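PDB 3C7T: ecdysteroid-phosphate phosphatase, which releases active ecdysteroids by hydrolysing their 22-phosphates, ecdysone 22-phosphate above all, and also dephosphorylates phosphotyrosine, here through its C-terminal phosphoglycerate-mutase-like domain. Local coordinates for residues K56-T61 against A90-E95; W6-R11 against L230-G235; F119-W124 against D163-R168. All blocks are in the same frame, centred on the assembly; numbering follows the deposited sequence.

Interaction 1. Residues K56-T61 against A90-E95; sequences KDTPLT and ALRCVE. With WO4 (tungstate(VI)ion), chain E.
Arg-92, in the first turn of helix 91-104, packs its CB beside the loop 56-61 and reaches with its head to the bound tungstate. CB touches Leu-60 CD2 (3.8 Å) and also lies near the carbonyl oxygen of Thr-58. With chi1 at 59°, CG sits between the backbone N and the carbonyl carbon, and the chain then stays extended as far as NE, Arg-92 CD already coming within 3.9 Å of tungstate O4. The head meets the anion edge-on: NE and NH2 both donate to tungstate O4, which lies 2.7 Å from NE, over bent bonds. NH1, turned from the anion, lies near Thr-58 CG2, the two side chains crossing at about a right angle, and donates to a water that is also bound to Arg-92 N, Thr-58 O and Asp-57 OD1. This water ties the arginine to the loop, and nearby Asp-57 may add electrostatic steadying.

Two carboxylates pin the ends. Asp-57 OD1 takes the N-H of Leu-91 on its syn side at 2.9 Å, nearly straight at 169°, while its OD2 pairs with Arg-47. One turn on, Glu-95 OE1 accepts Leu-60 N at 2.7 Å, nearly along its C-O axis.

The loop links helix 50-56, whose Tyr-54 packs on Pro-59 and Leu-91, to helix 62-77, whose Trp-65 touches Leu-60 and Glu-95; Val-16 of helix 16-19 borders Thr-58 and Pro-59.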
loop_
_atom_site.group_PDB
_atom_site.type_symbol
_atom_site.label_atom_id
_atom_site.label_comp_id
_atom_site.label_asym_id
_atom_site.label_seq_id
_atom_site.Cartn_x
_atom_site.Cartn_y
_atom_site.Cartn_z
ATOM N N LYS A 56 3.638 21.294 9.511
ATOM C CA LYS A 56 4.107 22.038 8.328
ATOM C C LYS A 56 4.768 21.185 7.247
ATOM O O LYS A 56 4.850 21.599 6.076
ATOM C CB LYS A 56 5.101 23.118 8.766
ATOM C CG LYS A 56 4.485 24.210 9.628
ATOM C CD LYS A 56 5.532 25.063 10.310
ATOM C CE LYS A 56 4.864 26.272 10.920
ATOM N NZ LYS A 56 5.410 26.608 12.269
ATOM N N ASP A 57 5.260 20.014 7.634
ATOM C CA ASP A 57 6.151 19.230 6.772
ATOM C C ASP A 57 5.801 17.756 6.958
ATOM O O ASP A 57 6.491 17.019 7.661
ATOM C CB ASP A 57 7.628 19.555 7.120
ATOM C CG ASP A 57 8.650 18.869 6.179
ATOM O OD1 ASP A 57 8.347 18.674 4.958
ATOM O OD2 ASP A 57 9.761 18.546 6.682
ATOM N N THR A 58 4.699 17.351 6.320
ATOM C CA THR A 58 4.105 16.010 6.509
ATOM C C THR A 58 5.026 14.819 6.172
ATOM O O THR A 58 5.808 14.887 5.220
ATOM C CB THR A 58 2.806 15.903 5.685
ATOM O OG1 THR A 58 2.085 14.726 6.077
ATOM C CG2 THR A 58 3.125 15.886 4.184
ATOM N N PRO A 59 4.958 13.731 6.964
ATOM C CA PRO A 59 5.587 12.453 6.574
ATOM C C PRO A 59 4.782 11.801 5.447
ATOM O O PRO A 59 3.629 12.185 5.204
ATOM C CB PRO A 59 5.405 11.588 7.822
ATOM C CG PRO A 59 5.081 12.526 8.939
ATOM C CD PRO A 59 4.337 13.656 8.297
ATOM N N LEU A 60 5.369 10.797 4.793
ATOM C CA LEU A 60 4.564 9.844 4.005
ATOM C C LEU A 60 3.805 8.911 4.927
ATOM O O LEU A 60 4.266 8.616 6.021
ATOM C CB LEU A 60 5.466 8.962 3.142
ATOM C CG LEU A 60 6.368 9.565 2.072
ATOM C CD1 LEU A 60 7.138 8.427 1.409
ATOM C CD2 LEU A 60 5.511 10.345 1.041
ATOM N N THR A 61 2.677 8.398 4.437
ATOM C CA THR A 61 1.964 7.286 5.073
ATOM C C THR A 61 2.796 6.018 4.830
ATOM O O THR A 61 3.754 6.042 4.030
ATOM C CB THR A 61 0.598 7.076 4.414
ATOM O OG1 THR A 61 0.783 6.852 3.020
ATOM C CG2 THR A 61 -0.272 8.343 4.633
ATOM N N ALA A 90 11.538 18.808 1.153
ATOM C CA ALA A 90 10.298 18.401 1.839
ATOM C C ALA A 90 10.456 16.981 2.352
ATOM O O ALA A 90 10.946 16.094 1.613
ATOM C CB ALA A 90 9.091 18.486 0.888
ATOM N N LEU A 91 10.001 16.736 3.587
ATOM C CA LEU A 91 10.185 15.415 4.190
ATOM C C LEU A 91 9.573 14.312 3.349
ATOM O O LEU A 91 10.163 13.223 3.246
ATOM C CB LEU A 91 9.599 15.335 5.597
ATOM C CG LEU A 91 9.666 13.952 6.233
ATOM C CD1 LEU A 91 11.136 13.468 6.391
ATOM C CD2 LEU A 91 8.854 13.912 7.566
ATOM N N ARG A 92 8.412 14.573 2.760
ATOM C CA ARG A 92 7.754 13.560 1.898
ATOM C C ARG A 92 8.621 13.140 0.704
ATOM O O ARG A 92 8.584 11.982 0.259
ATOM C CB ARG A 92 6.384 14.073 1.436
ATOM C CG ARG A 92 6.452 15.377 0.644
ATOM C CD ARG A 92 5.050 15.896 0.374
ATOM N NE ARG A 92 4.936 17.212 -0.258
ATOM C CZ ARG A 92 4.976 18.391 0.383
ATOM N NH1 ARG A 92 5.225 18.468 1.700
ATOM N NH2 ARG A 92 4.808 19.514 -0.313
ATOM N N CYS A 93 9.405 14.078 0.194
ATOM C CA CYS A 93 10.265 13.808 -0.965
ATOM C C CYS A 93 11.509 13.014 -0.560
ATOM O O CYS A 93 11.908 12.051 -1.240
ATOM C CB CYS A 93 10.637 15.107 -1.687
ATOM S SG CYS A 93 9.194 16.107 -2.137
ATOM N N VAL A 94 12.137 13.417 0.540
ATOM C CA VAL A 94 13.285 12.652 1.054
ATOM C C VAL A 94 12.867 11.219 1.448
ATOM O O VAL A 94 13.577 10.243 1.161
ATOM C CB VAL A 94 13.980 13.364 2.230
ATOM C CG1 VAL A 94 15.245 12.587 2.616
ATOM C CG2 VAL A 94 14.358 14.808 1.824
ATOM N N GLU A 95 11.701 11.071 2.064
ATOM C CA GLU A 95 11.233 9.724 2.372
ATOM C C GLU A 95 10.899 8.936 1.123
ATOM O O GLU A 95 11.160 7.741 1.086
ATOM C CB GLU A 95 10.044 9.750 3.325
ATOM C CG GLU A 95 10.385 10.290 4.721
ATOM C CD GLU A 95 9.186 10.190 5.680
ATOM O OE1 GLU A 95 8.053 10.531 5.270
ATOM O OE2 GLU A 95 9.373 9.788 6.849
HETATM W W WO4 E . 2.820 17.607 -3.830
HETATM O O1 WO4 E . 3.194 16.928 -5.601
HETATM O O2 WO4 E . 2.042 19.359 -4.356
HETATM O O3 WO4 E . 1.347 16.845 -2.739
HETATM O O4 WO4 E . 4.359 18.154 -2.738
HETATM O O HOH W 1 6.666 16.773 3.663
HETATM O O HOH W 2 6.736 8.376 7.005
#

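Interaction 2. Residues W6-R11 against L230-G235; sequences WVFALR and LGAMRG. With WO4 (tungstate(VI)ion), chain E.
Trp-6 and Arg-234 face each other as a non-hydrogen-bonded antiparallel pair, the arginine laid along the indole. Arg-234 CD stands over the six-membered ring, 3.4 Å from its centroid and almost on the ring normal, a CH-pi contact. A bend at chi3 (83°) then carries the guanidinium over the five-membered ring, on the same face as CD, where it stacks with its plane 24° from the indole and makes an off-centre cation-pi contact. The opposite indole face meets Phe-8 near CZ, so the ring is held between an arginine and a phenylalanine, while Ala-232 CB sits at its edge, 4.1 Å from CZ3.

Further along the same face of the sheet, the Phe-8 ring has Gly-231 O near its plane, and its CD1 touches Ala-232 CB at 3.9 Å. Leu-230 CD1 reaches both Phe-8 CB and Leu-10 CD1, the latter at 4.2 Å. Met-75 and Val-71 of helix 62-77 cover this end. Val-7 and Met-233 point to the other face, toward Leu-203 of helix 193-204.

Four backbone bonds join the strands: Val-7 and Met-233 exchange one pair, Ala-9 and Gly-231 the other, the shortest being Gly-231 N to Ala-9 O at 2.8 Å. Just beyond the contact, Arg-11 donates NE to tungstate O1 (2.7 Å) and NH2 to O3. A stacked Trp-Arg cation-pi pair, apolar side chains and backbone bonds thus together hold an interior strand, hydrogen-bonded to 230-235 and also to 187-191, that ends with Arg-11 at the tungstate.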
loop_
_atom_site.group_PDB
_atom_site.type_symbol
_atom_site.label_atom_id
_atom_site.label_comp_id
_atom_site.label_asym_id
_atom_site.label_seq_id
_atom_site.Cartn_x
_atom_site.Cartn_y
_atom_site.Cartn_z
ATOM N N TRP A 6 19.576 7.556 -18.617
ATOM C CA TRP A 6 18.217 7.878 -18.133
ATOM C C TRP A 6 18.206 9.056 -17.159
ATOM O O TRP A 6 19.055 9.174 -16.281
ATOM C CB TRP A 6 17.600 6.705 -17.376
ATOM C CG TRP A 6 17.325 5.443 -18.122
ATOM C CD1 TRP A 6 18.133 4.350 -18.208
ATOM C CD2 TRP A 6 16.126 5.116 -18.823
ATOM N NE1 TRP A 6 17.520 3.359 -18.950
ATOM C CE2 TRP A 6 16.284 3.806 -19.337
ATOM C CE3 TRP A 6 14.931 5.806 -19.083
ATOM C CZ2 TRP A 6 15.287 3.171 -20.094
ATOM C CZ3 TRP A 6 13.939 5.171 -19.827
ATOM C CH2 TRP A 6 14.128 3.869 -20.329
ATOM N N VAL A 7 17.209 9.916 -17.299
ATOM C CA VAL A 7 16.916 10.902 -16.264
ATOM C C VAL A 7 15.426 10.737 -15.917
ATOM O O VAL A 7 14.561 10.721 -16.808
ATOM C CB VAL A 7 17.249 12.342 -16.709
ATOM C CG1 VAL A 7 16.816 13.343 -15.657
ATOM C CG2 VAL A 7 18.766 12.483 -16.992
ATOM N N PHE A 8 15.156 10.589 -14.621
ATOM C CA PHE A 8 13.801 10.305 -14.143
ATOM C C PHE A 8 13.309 11.419 -13.259
ATOM O O PHE A 8 14.108 12.127 -12.643
ATOM C CB PHE A 8 13.801 9.010 -13.323
ATOM C CG PHE A 8 14.181 7.800 -14.108
ATOM C CD1 PHE A 8 13.374 7.349 -15.144
ATOM C CD2 PHE A 8 15.333 7.101 -13.798
ATOM C CE1 PHE A 8 13.712 6.211 -15.853
ATOM C CE2 PHE A 8 15.684 5.953 -14.513
ATOM C CZ PHE A 8 14.878 5.516 -15.535
ATOM N N ALA A 9 11.985 11.561 -13.173
ATOM C CA ALA A 9 11.387 12.506 -12.229
ATOM C C ALA A 9 10.239 11.759 -11.573
ATOM O O ALA A 9 9.470 11.051 -12.246
ATOM C CB ALA A 9 10.865 13.736 -12.920
ATOM N N LEU A 10 10.171 11.879 -10.261
ATOM C CA LEU A 10 9.206 11.103 -9.478
ATOM C C LEU A 10 8.469 12.001 -8.487
ATOM O O LEU A 10 9.110 12.692 -7.690
ATOM C CB LEU A 10 9.967 9.997 -8.743
ATOM C CG LEU A 10 9.237 9.007 -7.830
ATOM C CD1 LEU A 10 8.306 8.091 -8.648
ATOM C CD2 LEU A 10 10.216 8.168 -7.088
ATOM N N ARG A 11 7.132 11.998 -8.514
ATOM C CA ARG A 11 6.372 12.678 -7.442
ATOM C C ARG A 11 6.461 11.862 -6.131
ATOM O O ARG A 11 6.562 10.621 -6.150
ATOM C CB ARG A 11 4.889 12.876 -7.839
ATOM C CG ARG A 11 4.130 13.790 -6.888
ATOM C CD ARG A 11 2.639 13.839 -7.210
ATOM N NE ARG A 11 1.926 14.575 -6.187
ATOM C CZ ARG A 11 0.640 14.369 -5.878
ATOM N NH1 ARG A 11 -0.089 13.439 -6.501
ATOM N NH2 ARG A 11 0.080 15.063 -4.909
ATOM N N LEU A 230 5.858 8.585 -12.409
ATOM C CA LEU A 230 7.231 8.515 -12.873
ATOM C C LEU A 230 7.311 9.003 -14.310
ATOM O O LEU A 230 6.590 8.531 -15.200
ATOM C CB LEU A 230 7.756 7.071 -12.776
ATOM C CG LEU A 230 9.196 6.832 -13.221
ATOM C CD1 LEU A 230 10.241 7.461 -12.285
ATOM C CD2 LEU A 230 9.471 5.333 -13.377
ATOM N N GLY A 231 8.185 9.982 -14.510
ATOM C CA GLY A 231 8.473 10.495 -15.834
ATOM C C GLY A 231 9.880 10.106 -16.225
ATOM O O GLY A 231 10.767 9.975 -15.350
ATOM N N ALA A 232 10.085 9.918 -17.535
ATOM C CA ALA A 232 11.385 9.494 -18.075
ATOM C C ALA A 232 11.856 10.256 -19.320
ATOM O O ALA A 232 11.074 10.556 -20.238
ATOM C CB ALA A 232 11.364 7.986 -18.383
ATOM N N MET A 233 13.153 10.564 -19.314
ATOM C CA MET A 233 13.862 11.053 -20.492
ATOM C C MET A 233 15.128 10.239 -20.706
ATOM O O MET A 233 15.735 9.732 -19.751
ATOM C CB MET A 233 14.183 12.533 -20.344
ATOM C CG MET A 233 12.924 13.382 -20.269
ATOM S SD MET A 233 13.230 15.132 -20.338
ATOM C CE MET A 233 13.351 15.379 -22.113
ATOM N N ARG A 234 15.513 10.110 -21.971
ATOM C CA ARG A 234 16.788 9.507 -22.335
ATOM C C ARG A 234 17.506 10.414 -23.314
ATOM O O ARG A 234 16.872 11.119 -24.101
ATOM C CB ARG A 234 16.610 8.128 -22.950
ATOM C CG ARG A 234 16.304 7.072 -21.934
ATOM C CD ARG A 234 16.445 5.703 -22.514
ATOM N NE ARG A 234 17.837 5.273 -22.484
ATOM C CZ ARG A 234 18.231 4.024 -22.678
ATOM N NH1 ARG A 234 17.332 3.073 -22.910
ATOM N NH2 ARG A 234 19.522 3.723 -22.633
ATOM N N GLY A 235 18.827 10.381 -23.241
ATOM C CA GLY A 235 19.684 11.185 -24.106
ATOM C C GLY A 235 21.136 11.035 -23.717
ATOM O O GLY A 235 21.485 10.116 -22.972
HETATM W W WO4 E . 2.820 17.607 -3.830
HETATM O O1 WO4 E . 3.194 16.928 -5.601
HETATM O O2 WO4 E . 2.042 19.359 -4.356
HETATM O O3 WO4 E . 1.347 16.845 -2.739
HETATM O O4 WO4 E . 4.359 18.154 -2.738
#

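Interaction 3. Residues F119-W124 against D163-R168; sequences FEFKNW and DEFFKR
Phe-165 presses the face of its ring against the backbone and CB of Phe-121, and here the packing is close. Phe-121 CB stands over the ring centre, 3.7 Å from the centroid and only 8° off the normal, a CH-pi contact, while Phe-165 CE1 comes within 3.3 Å of Phe-121 N. In return, Phe-121 CD1 rests on Phe-165 CB at 3.6 Å; the two rings themselves meet obliquely, with planes 36° apart. Phe-119 O lies at the edge of the Phe-165 ring, close to its plane.

The same oxygen is gripped by Arg-168, one turn along helix 162-179. Bends at chi2 and chi3 bring the guanidinium end-on to the loop, where NH1 (2.9 Å) and NH2 (3.2 Å) both donate to Phe-119 O from one face of its carbonyl plane. NH2 also reaches Glu-120 O at 2.9 Å, from above that carbonyl plane, and forms a salt bridge with Glu-160. All three bonds are bent, yet both oxygens lie close to the guanidinium plane, which helps fix its rotation.

In this histidine phosphatase fold, the loop following strand 112-114 carries Glu-120 into the active site. Its CB leaves on the side away from the helix, the carboxylate comes near the tungstate and His-192, and OE2 pairs with Lys-128. Arg-168 thus bonds the backbone of a pocket residue, consistent with a second-shell role in positioning Glu-120.

The Phe-121 side is partly exposed, with Asn-123 CA over one face of the ring. Elsewhere, within the buried part, the contact is loose: Lys-122 CE lies 4.2 Å from Arg-168 NH2, and Lys-122 NZ turns instead to the carbonyl oxygens of Ser-158 and Asp-156.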
loop_
_atom_site.group_PDB
_atom_site.type_symbol
_atom_site.label_atom_id
_atom_site.label_comp_id
_atom_site.label_asym_id
_atom_site.label_seq_id
_atom_site.Cartn_x
_atom_site.Cartn_y
_atom_site.Cartn_z
ATOM N N PHE A 119 12.481 22.306 -4.573
ATOM C CA PHE A 119 11.281 22.590 -3.767
ATOM C C PHE A 119 10.146 23.204 -4.609
ATOM O O PHE A 119 10.390 23.910 -5.595
ATOM C CB PHE A 119 11.607 23.432 -2.516
ATOM C CG PHE A 119 10.459 23.531 -1.536
ATOM C CD1 PHE A 119 10.008 22.408 -0.859
ATOM C CD2 PHE A 119 9.837 24.764 -1.297
ATOM C CE1 PHE A 119 8.935 22.496 0.038
ATOM C CE2 PHE A 119 8.768 24.871 -0.391
ATOM C CZ PHE A 119 8.318 23.734 0.276
ATOM N N GLU A 120 8.900 22.907 -4.209
ATOM C CA GLU A 120 7.705 23.370 -4.890
ATOM C C GLU A 120 7.647 24.904 -4.932
ATOM O O GLU A 120 8.413 25.585 -4.251
ATOM C CB GLU A 120 6.464 22.827 -4.171
ATOM C CG GLU A 120 6.204 23.478 -2.813
ATOM C CD GLU A 120 5.001 22.889 -2.089
ATOM O OE1 GLU A 120 4.428 21.888 -2.599
ATOM O OE2 GLU A 120 4.620 23.448 -1.016
ATOM N N PHE A 121 6.738 25.424 -5.747
ATOM C CA PHE A 121 6.520 26.858 -5.885
ATOM C C PHE A 121 6.048 27.457 -4.566
ATOM O O PHE A 121 5.075 26.981 -3.966
ATOM C CB PHE A 121 5.499 27.069 -7.020
ATOM C CG PHE A 121 5.100 28.500 -7.266
ATOM C CD1 PHE A 121 5.987 29.561 -7.066
ATOM C CD2 PHE A 121 3.826 28.772 -7.770
ATOM C CE1 PHE A 121 5.589 30.864 -7.316
ATOM C CE2 PHE A 121 3.430 30.064 -8.023
ATOM C CZ PHE A 121 4.319 31.112 -7.801
ATOM N N LYS A 122 6.751 28.498 -4.123
ATOM C CA LYS A 122 6.345 29.309 -2.979
ATOM C C LYS A 122 5.453 30.476 -3.427
ATOM O O LYS A 122 5.949 31.584 -3.693
ATOM C CB LYS A 122 7.582 29.833 -2.240
ATOM C CG LYS A 122 8.485 28.731 -1.693
ATOM C CD LYS A 122 9.700 29.309 -0.995
ATOM C CE LYS A 122 10.708 29.885 -1.994
ATOM N NZ LYS A 122 11.619 30.849 -1.305
ATOM N N ASN A 123 4.149 30.191 -3.507
ATOM C CA ASN A 123 3.099 31.076 -4.032
ATOM C C ASN A 123 2.563 32.053 -2.974
ATOM O O ASN A 123 2.119 31.633 -1.900
ATOM C CB ASN A 123 1.956 30.184 -4.562
ATOM C CG ASN A 123 0.835 30.956 -5.275
ATOM O OD1 ASN A 123 0.739 32.184 -5.219
ATOM N ND2 ASN A 123 -0.040 30.205 -5.943
ATOM N N TRP A 124 2.577 33.354 -3.280
ATOM C CA TRP A 124 2.127 34.355 -2.293
ATOM C C TRP A 124 0.648 34.198 -1.881
ATOM O O TRP A 124 0.295 34.541 -0.751
ATOM C CB TRP A 124 2.468 35.795 -2.734
ATOM C CG TRP A 124 1.392 36.515 -3.520
ATOM C CD1 TRP A 124 1.332 36.674 -4.881
ATOM C CD2 TRP A 124 0.239 37.194 -2.987
ATOM N NE1 TRP A 124 0.216 37.397 -5.225
ATOM C CE2 TRP A 124 -0.475 37.727 -4.085
ATOM C CE3 TRP A 124 -0.269 37.389 -1.688
ATOM C CZ2 TRP A 124 -1.675 38.451 -3.924
ATOM C CZ3 TRP A 124 -1.470 38.110 -1.527
ATOM C CH2 TRP A 124 -2.154 38.627 -2.640
ATOM N N ASP A 163 8.329 33.040 -12.324
ATOM C CA ASP A 163 9.591 33.029 -13.069
ATOM C C ASP A 163 10.777 32.577 -12.223
ATOM O O ASP A 163 11.594 31.764 -12.681
ATOM C CB ASP A 163 9.877 34.406 -13.681
ATOM C CG ASP A 163 9.147 34.625 -15.005
ATOM O OD1 ASP A 163 8.251 33.809 -15.351
ATOM O OD2 ASP A 163 9.475 35.617 -15.705
ATOM N N GLU A 164 10.872 33.108 -11.005
ATOM C CA GLU A 164 11.943 32.765 -10.070
ATOM C C GLU A 164 11.882 31.289 -9.684
ATOM O O GLU A 164 12.917 30.626 -9.533
ATOM C CB GLU A 164 11.831 33.627 -8.814
ATOM C CG GLU A 164 12.313 35.066 -9.008
ATOM C CD GLU A 164 11.810 36.027 -7.936
ATOM O OE1 GLU A 164 10.889 35.682 -7.149
ATOM O OE2 GLU A 164 12.337 37.162 -7.896
ATOM N N PHE A 165 10.659 30.786 -9.527
ATOM C CA PHE A 165 10.460 29.377 -9.205
ATOM C C PHE A 165 11.001 28.486 -10.311
ATOM O O PHE A 165 11.807 27.584 -10.044
ATOM C CB PHE A 165 8.984 29.063 -8.903
ATOM C CG PHE A 165 8.626 27.617 -9.093
ATOM C CD1 PHE A 165 9.086 26.648 -8.199
ATOM C CD2 PHE A 165 7.837 27.216 -10.164
ATOM C CE1 PHE A 165 8.767 25.302 -8.381
ATOM C CE2 PHE A 165 7.515 25.841 -10.346
ATOM C CZ PHE A 165 7.992 24.912 -9.459
ATOM N N PHE A 166 10.586 28.740 -11.550
ATOM C CA PHE A 166 11.058 27.909 -12.641
ATOM C C PHE A 166 12.569 28.009 -12.891
ATOM O O PHE A 166 13.215 27.042 -13.286
ATOM C CB PHE A 166 10.245 28.150 -13.909
ATOM C CG PHE A 166 8.900 27.476 -13.893
ATOM C CD1 PHE A 166 8.803 26.096 -13.945
ATOM C CD2 PHE A 166 7.737 28.227 -13.841
ATOM C CE1 PHE A 166 7.547 25.457 -13.928
ATOM C CE2 PHE A 166 6.475 27.608 -13.828
ATOM C CZ PHE A 166 6.386 26.221 -13.871
ATOM N N LYS A 167 13.125 29.186 -12.634
ATOM C CA LYS A 167 14.557 29.397 -12.784
ATOM C C LYS A 167 15.355 28.538 -11.791
ATOM O O LYS A 167 16.343 27.913 -12.175
ATOM C CB LYS A 167 14.872 30.894 -12.621
ATOM C CG LYS A 167 16.356 31.299 -12.773
ATOM C CD LYS A 167 16.931 30.867 -14.105
ATOM C CE LYS A 167 18.308 31.479 -14.322
ATOM N NZ LYS A 167 18.945 30.966 -15.550
ATOM N N ARG A 168 14.919 28.544 -10.527
ATOM C CA ARG A 168 15.412 27.684 -9.452
ATOM C C ARG A 168 15.516 26.242 -9.929
ATOM O O ARG A 168 16.577 25.622 -9.878
ATOM C CB ARG A 168 14.384 27.653 -8.307
ATOM C CG ARG A 168 14.473 28.716 -7.266
ATOM C CD ARG A 168 14.151 28.153 -5.901
ATOM N NE ARG A 168 12.724 28.096 -5.593
ATOM C CZ ARG A 168 12.014 26.973 -5.445
ATOM N NH1 ARG A 168 12.580 25.782 -5.601
ATOM N NH2 ARG A 168 10.730 27.045 -5.135
#

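Overall arrangement
Each of the three contacts sends a residue to one anion site, although their centres lie 19 to 21 Å apart. Interaction 2 pairs the first strand, 5-11, with strand 230-235 near the end of the chain, and closes a long loop within which interactions 1 and 3 follow in series. Interactions 1 and 2 each send an arginine to the tungstate without touching each other. Interaction 3 supplies Glu-120, which meets Arg-92 of interaction 1 in a long, weak ion pair; Ala-90 and Phe-119 also pack together there. Helix 62-77 borders interactions 1 and 2, and helix 193-204 borders 2 and 3. Distant parts of the sequence thus converge around the phosphohistidine nucleophile His-12.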